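Fatty-acid-binding protein 1 (Arabidopsis thaliana, PDB 4DOO) binds fatty acids, preferentially saturated ones, through a chalcone-isomerase-like fold, and may take part in alpha-linolenic acid metabolism in plastids. Local coordinates at residues 78-83 with 194-199; 113-118 with 125-130. One frame throughout, in Å; residues are numbered along the deposited sequence.

In the fold
Both contacts join helices packed around the long antiparallel sheet of the chalcone-isomerase-like fold. Along the chain, helix 76-82 of interaction 1 comes first, then the two helices of interaction 2, 100-118 and 124-131, and finally helix 189-202, which closes interaction 1. The former contact therefore joins regions far apart in sequence, the latter two successive helices. Their centres lie about 22 Å apart and their nearest atoms about 5 Å, without touching. Helix 171-182 borders both, meeting M81 and F195 of interaction 1 and L115 and L126 of interaction 2. Interaction 2 includes F130 of the lauric acid pocket, whereas interaction 1 lies away from the annotated sites.

Interaction 1: residues 78-83 with 194-199; sequences DDLMEA and DFLDNA
L80 turns its CG beside the backbone N, anti to the carbonyl carbon (chi1 -79°), while F195 places CG anti to its backbone N (chi1 170°), which carries the ring toward L80, and the two side chains approach from opposite directions. In the chalcone-isomerase-like fold this joins helix 76-82, ahead of strand 87-93, to the C-terminal helix 189-202. The short helical segments run almost at right angles, at 84°, and their axes stay 12.0 Å apart, a gap bridged by side chains alone.

On the 78-83 side a single methyl group does the touching. L80 CD1 reaches F195 CE1 at 3.8 Å, meeting the ring obliquely. The same methyl also touches A199 CB at 3.8 Å, one helical turn further along 194-199, so that ring and alanine methyl together receive it. L196 completes the apolar cluster by sending CD2 to the edge of the F195 ring, in its plane.

All four touching residues are buried, and no hydrogen bond crosses between the segments, so the join is purely apolar. Strand 22-33 backs the C-terminal helix through L25, which touches both F195 and A199, and I182 of helix 171-182 also meets F195. The third neighbour of L80 CD1 is L196 CD2, at 4.0 Å.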
loop_
_atom_site.group_PDB
_atom_site.type_symbol
_atom_site.label_atom_id
_atom_site.label_comp_id
_atom_site.label_asym_id
_atom_site.label_seq_id
_atom_site.Cartn_x
_atom_site.Cartn_y
_atom_site.Cartn_z
ATOM N N ASP A 78 -2.416 -4.274 -13.262
ATOM C CA ASP A 78 -1.304 -3.426 -13.694
ATOM C C ASP A 78 -1.788 -2.061 -14.187
ATOM O O ASP A 78 -1.095 -1.056 -14.021
ATOM C CB ASP A 78 -0.494 -4.102 -14.802
ATOM C CG ASP A 78 0.870 -3.465 -14.989
ATOM O OD1 ASP A 78 1.772 -3.762 -14.179
ATOM O OD2 ASP A 78 1.042 -2.661 -15.927
ATOM N N ASP A 79 -2.967 -2.017 -14.799
ATOM C CA ASP A 79 -3.489 -0.742 -15.286
ATOM C C ASP A 79 -3.758 0.199 -14.110
ATOM O O ASP A 79 -3.476 1.400 -14.192
ATOM C CB ASP A 79 -4.777 -0.934 -16.103
ATOM C CG ASP A 79 -4.517 -1.473 -17.507
ATOM O OD1 ASP A 79 -3.420 -1.238 -18.057
ATOM O OD2 ASP A 79 -5.424 -2.119 -18.071
ATOM N N LEU A 80 -4.300 -0.347 -13.022
ATOM C CA LEU A 80 -4.588 0.446 -11.826
ATOM C C LEU A 80 -3.313 1.001 -11.204
ATOM O O LEU A 80 -3.231 2.191 -10.900
ATOM C CB LEU A 80 -5.310 -0.392 -10.767
ATOM C CG LEU A 80 -6.806 -0.661 -10.922
ATOM C CD1 LEU A 80 -7.256 -1.616 -9.817
ATOM C CD2 LEU A 80 -7.582 0.656 -10.848
ATOM N N MET A 81 -2.327 0.130 -11.009
ATOM C CA MET A 81 -1.062 0.523 -10.403
ATOM C C MET A 81 -0.278 1.558 -11.199
ATOM O O MET A 81 0.386 2.411 -10.619
ATOM C CB MET A 81 -0.168 -0.702 -10.171
ATOM C CG MET A 81 -0.407 -1.423 -8.852
ATOM S SD MET A 81 0.894 -2.621 -8.431
ATOM C CE MET A 81 2.272 -1.515 -8.108
ATOM N N GLU A 82 -0.353 1.485 -12.523
ATOM C CA GLU A 82 0.384 2.415 -13.367
ATOM C C GLU A 82 -0.343 3.738 -13.612
ATOM O O GLU A 82 0.276 4.738 -13.966
ATOM C CB GLU A 82 0.724 1.738 -14.702
ATOM C CG GLU A 82 1.311 2.673 -15.750
ATOM C CD GLU A 82 2.156 1.945 -16.784
ATOM O OE1 GLU A 82 1.850 0.776 -17.096
ATOM O OE2 GLU A 82 3.125 2.552 -17.292
ATOM N N ALA A 83 -1.653 3.746 -13.405
ATOM C CA ALA A 83 -2.442 4.950 -13.620
ATOM C C ALA A 83 -2.162 6.022 -12.566
ATOM O O ALA A 83 -1.674 5.729 -11.472
ATOM C CB ALA A 83 -3.914 4.599 -13.623
ATOM N N ASP A 194 -9.740 -8.475 -2.523
ATOM C CA ASP A 194 -10.795 -7.565 -2.103
ATOM C C ASP A 194 -10.570 -6.207 -2.751
ATOM O O ASP A 194 -11.515 -5.558 -3.184
ATOM C CB ASP A 194 -10.807 -7.405 -0.578
ATOM C CG ASP A 194 -11.351 -8.630 0.134
ATOM O OD1 ASP A 194 -11.260 -8.690 1.382
ATOM O OD2 ASP A 194 -11.876 -9.531 -0.559
ATOM N N PHE A 195 -9.314 -5.776 -2.815
ATOM C CA PHE A 195 -9.003 -4.484 -3.409
ATOM C C PHE A 195 -9.425 -4.433 -4.872
ATOM O O PHE A 195 -10.066 -3.475 -5.302
ATOM C CB PHE A 195 -7.501 -4.179 -3.284
ATOM C CG PHE A 195 -7.053 -2.982 -4.084
ATOM C CD1 PHE A 195 -6.686 -3.118 -5.420
ATOM C CD2 PHE A 195 -7.019 -1.716 -3.509
ATOM C CE1 PHE A 195 -6.291 -2.009 -6.173
ATOM C CE2 PHE A 195 -6.626 -0.602 -4.256
ATOM C CZ PHE A 195 -6.262 -0.752 -5.587
ATOM N N LEU A 196 -9.063 -5.463 -5.629
ATOM C CA LEU A 196 -9.392 -5.527 -7.047
ATOM C C LEU A 196 -10.898 -5.670 -7.265
ATOM O O LEU A 196 -11.458 -5.065 -8.184
ATOM C CB LEU A 196 -8.640 -6.687 -7.701
ATOM C CG LEU A 196 -7.113 -6.536 -7.697
ATOM C CD1 LEU A 196 -6.458 -7.806 -8.262
ATOM C CD2 LEU A 196 -6.726 -5.318 -8.527
ATOM N N ASP A 197 -11.550 -6.462 -6.419
ATOM C CA ASP A 197 -12.994 -6.645 -6.522
ATOM C C ASP A 197 -13.695 -5.312 -6.285
ATOM O O ASP A 197 -14.576 -4.925 -7.050
ATOM C CB ASP A 197 -13.518 -7.653 -5.487
ATOM C CG ASP A 197 -13.201 -9.103 -5.840
ATOM O OD1 ASP A 197 -12.890 -9.394 -7.013
ATOM O OD2 ASP A 197 -13.286 -9.962 -4.933
ATOM N N ASN A 198 -13.299 -4.605 -5.228
ATOM C CA ASN A 198 -13.933 -3.334 -4.903
ATOM C C ASN A 198 -13.531 -2.192 -5.828
ATOM O O ASN A 198 -14.316 -1.268 -6.051
ATOM C CB ASN A 198 -13.677 -2.966 -3.431
ATOM C CG ASN A 198 -14.313 -3.962 -2.469
ATOM O OD1 ASN A 198 -15.441 -4.416 -2.690
ATOM N ND2 ASN A 198 -13.598 -4.304 -1.397
ATOM N N ALA A 199 -12.317 -2.249 -6.370
ATOM C CA ALA A 199 -11.871 -1.210 -7.295
ATOM C C ALA A 199 -12.699 -1.342 -8.571
ATOM O O ALA A 199 -13.064 -0.346 -9.197
ATOM C CB ALA A 199 -10.373 -1.375 -7.619
#

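Interaction 2: residues 113-118 with 125-130; sequences NRLKKF and ELLQSF
L115 divides its two methyl groups between neighbouring leucines of the facing helix, CD1 going to L127 and CD2 to L126. L115 CD2 meets L126 CD2 at 3.9 Å as the two side chains cross obliquely. L115 CD1 instead lies against the base of its partner, 3.9 Å from L127 CB. With CG anti to the backbone N in L127 (chi1 180°) and chi2 turned to 60°, L127 CD1 also comes to lie beside L115 CD1, at 4.1 Å. The closest CA pair across the contact, L115 and L127, is 7.9 Å apart.

The leucine contact joins the two arms of a helical hairpin, in which helix 100-118 and helix 124-131 follow one another across a short connection. N123 from that connection also touches L115. The hairpin belongs to the fatty-acid-binding part of the chalcone-isomerase-like fold: F130, on the second helix, contacts bound lauric acid and packs edge-to-face with F107 and F134.

Away from the leucines the hairpin is looser. K116 and N113 on one helix and E125 and Q128 on the other are exposed, and none makes contact across the pair. L126 and L127 themselves are only partly covered, whereas L115 is buried, with S176 of helix 171-182 against its side chain.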
loop_
_atom_site.group_PDB
_atom_site.type_symbol
_atom_site.label_atom_id
_atom_site.label_comp_id
_atom_site.label_asym_id
_atom_site.label_seq_id
_atom_site.Cartn_x
_atom_site.Cartn_y
_atom_site.Cartn_z
ATOM N N ASN A 113 13.906 -5.158 -3.195
ATOM C CA ASN A 113 13.588 -6.261 -4.101
ATOM C C ASN A 113 12.719 -5.757 -5.250
ATOM O O ASN A 113 12.920 -6.127 -6.410
ATOM C CB ASN A 113 12.856 -7.377 -3.329
ATOM C CG ASN A 113 12.278 -8.469 -4.241
ATOM O OD1 ASN A 113 11.263 -8.268 -4.919
ATOM N ND2 ASN A 113 12.924 -9.634 -4.252
ATOM N N ARG A 114 11.762 -4.894 -4.928
ATOM C CA ARG A 114 10.863 -4.360 -5.941
ATOM C C ARG A 114 11.510 -3.315 -6.841
ATOM O O ARG A 114 11.239 -3.279 -8.044
ATOM C CB ARG A 114 9.604 -3.796 -5.277
ATOM C CG ARG A 114 8.695 -4.866 -4.671
ATOM C CD ARG A 114 8.217 -5.859 -5.728
ATOM N NE ARG A 114 7.190 -6.774 -5.232
ATOM C CZ ARG A 114 7.410 -7.779 -4.391
ATOM N NH1 ARG A 114 8.631 -8.018 -3.934
ATOM N NH2 ARG A 114 6.405 -8.555 -4.010
ATOM N N LEU A 115 12.371 -2.475 -6.273
ATOM C CA LEU A 115 13.052 -1.453 -7.055
ATOM C C LEU A 115 13.926 -2.061 -8.152
ATOM O O LEU A 115 13.968 -1.549 -9.270
ATOM C CB LEU A 115 13.908 -0.562 -6.152
ATOM C CG LEU A 115 13.148 0.411 -5.252
ATOM C CD1 LEU A 115 14.126 1.178 -4.376
ATOM C CD2 LEU A 115 12.336 1.370 -6.116
ATOM N N LYS A 116 14.624 -3.149 -7.839
ATOM C CA LYS A 116 15.478 -3.790 -8.835
ATOM C C LYS A 116 14.625 -4.571 -9.825
ATOM O O LYS A 116 15.044 -4.838 -10.952
ATOM C CB LYS A 116 16.474 -4.747 -8.179
ATOM C CG LYS A 116 17.457 -5.336 -9.180
ATOM C CD LYS A 116 18.185 -6.550 -8.642
ATOM C CE LYS A 116 19.083 -7.143 -9.718
ATOM N NZ LYS A 116 19.645 -8.459 -9.317
ATOM N N LYS A 117 13.426 -4.938 -9.391
ATOM C CA LYS A 117 12.506 -5.692 -10.226
ATOM C C LYS A 117 11.922 -4.804 -11.318
ATOM O O LYS A 117 11.691 -5.257 -12.436
ATOM C CB LYS A 117 11.367 -6.248 -9.373
ATOM C CG LYS A 117 10.536 -7.323 -10.047
ATOM C CD LYS A 117 10.982 -8.714 -9.613
ATOM C CE LYS A 117 10.731 -8.929 -8.125
ATOM N NZ LYS A 117 11.063 -10.314 -7.686
ATOM N N PHE A 118 11.697 -3.535 -10.989
ATOM C CA PHE A 118 11.105 -2.591 -11.930
ATOM C C PHE A 118 12.021 -1.497 -12.472
ATOM O O PHE A 118 11.730 -0.908 -13.511
ATOM C CB PHE A 118 9.892 -1.923 -11.277
ATOM C CG PHE A 118 8.785 -2.878 -10.925
ATOM C CD1 PHE A 118 7.943 -2.614 -9.851
ATOM C CD2 PHE A 118 8.573 -4.033 -11.675
ATOM C CE1 PHE A 118 6.905 -3.487 -9.525
ATOM C CE2 PHE A 118 7.537 -4.911 -11.359
ATOM C CZ PHE A 118 6.702 -4.638 -10.281
ATOM N N GLU A 125 20.541 5.037 -4.398
ATOM C CA GLU A 125 20.253 6.394 -3.945
ATOM C C GLU A 125 18.762 6.616 -3.758
ATOM O O GLU A 125 18.335 7.309 -2.836
ATOM C CB GLU A 125 20.819 7.434 -4.922
ATOM C CG GLU A 125 22.334 7.355 -5.102
ATOM C CD GLU A 125 22.920 8.574 -5.799
ATOM O OE1 GLU A 125 24.150 8.593 -6.033
ATOM O OE2 GLU A 125 22.153 9.512 -6.105
ATOM N N LEU A 126 17.967 6.028 -4.642
ATOM C CA LEU A 126 16.522 6.155 -4.546
ATOM C C LEU A 126 16.070 5.501 -3.245
ATOM O O LEU A 126 15.320 6.096 -2.468
ATOM C CB LEU A 126 15.847 5.474 -5.742
ATOM C CG LEU A 126 14.314 5.494 -5.722
ATOM C CD1 LEU A 126 13.830 6.932 -5.590
ATOM C CD2 LEU A 126 13.773 4.850 -6.991
ATOM N N LEU A 127 16.541 4.280 -3.006
ATOM C CA LEU A 127 16.191 3.554 -1.789
ATOM C C LEU A 127 16.662 4.317 -0.559
ATOM O O LEU A 127 16.022 4.267 0.484
ATOM C CB LEU A 127 16.812 2.151 -1.789
ATOM C CG LEU A 127 16.516 1.283 -0.554
ATOM C CD1 LEU A 127 15.011 1.068 -0.411
ATOM C CD2 LEU A 127 17.231 -0.056 -0.679
ATOM N N GLN A 128 17.781 5.025 -0.679
ATOM C CA GLN A 128 18.298 5.784 0.452
ATOM C C GLN A 128 17.434 7.008 0.740
ATOM O O GLN A 128 17.293 7.414 1.892
ATOM C CB GLN A 128 19.748 6.214 0.199
ATOM C CG GLN A 128 20.388 6.952 1.369
ATOM C CD GLN A 128 20.254 6.200 2.684
ATOM O OE1 GLN A 128 20.664 5.042 2.800
ATOM N NE2 GLN A 128 19.676 6.857 3.684
ATOM N N SER A 129 16.856 7.598 -0.302
ATOM C CA SER A 129 16.002 8.767 -0.112
ATOM C C SER A 129 14.749 8.355 0.657
ATOM O O SER A 129 14.159 9.157 1.390
ATOM C CB SER A 129 15.613 9.383 -1.462
ATOM O OG SER A 129 14.821 8.500 -2.236
ATOM N N PHE A 130 14.343 7.100 0.485
ATOM C CA PHE A 130 13.171 6.579 1.183
ATOM C C PHE A 130 13.556 6.327 2.638
ATOM O O PHE A 130 12.870 6.762 3.563
ATOM C CB PHE A 130 12.698 5.272 0.541
ATOM C CG PHE A 130 11.500 4.663 1.217
ATOM C CD1 PHE A 130 10.279 5.332 1.235
ATOM C CD2 PHE A 130 11.595 3.424 1.841
ATOM C CE1 PHE A 130 9.164 4.772 1.870
ATOM C CE2 PHE A 130 10.490 2.855 2.477
ATOM C CZ PHE A 130 9.272 3.533 2.490
#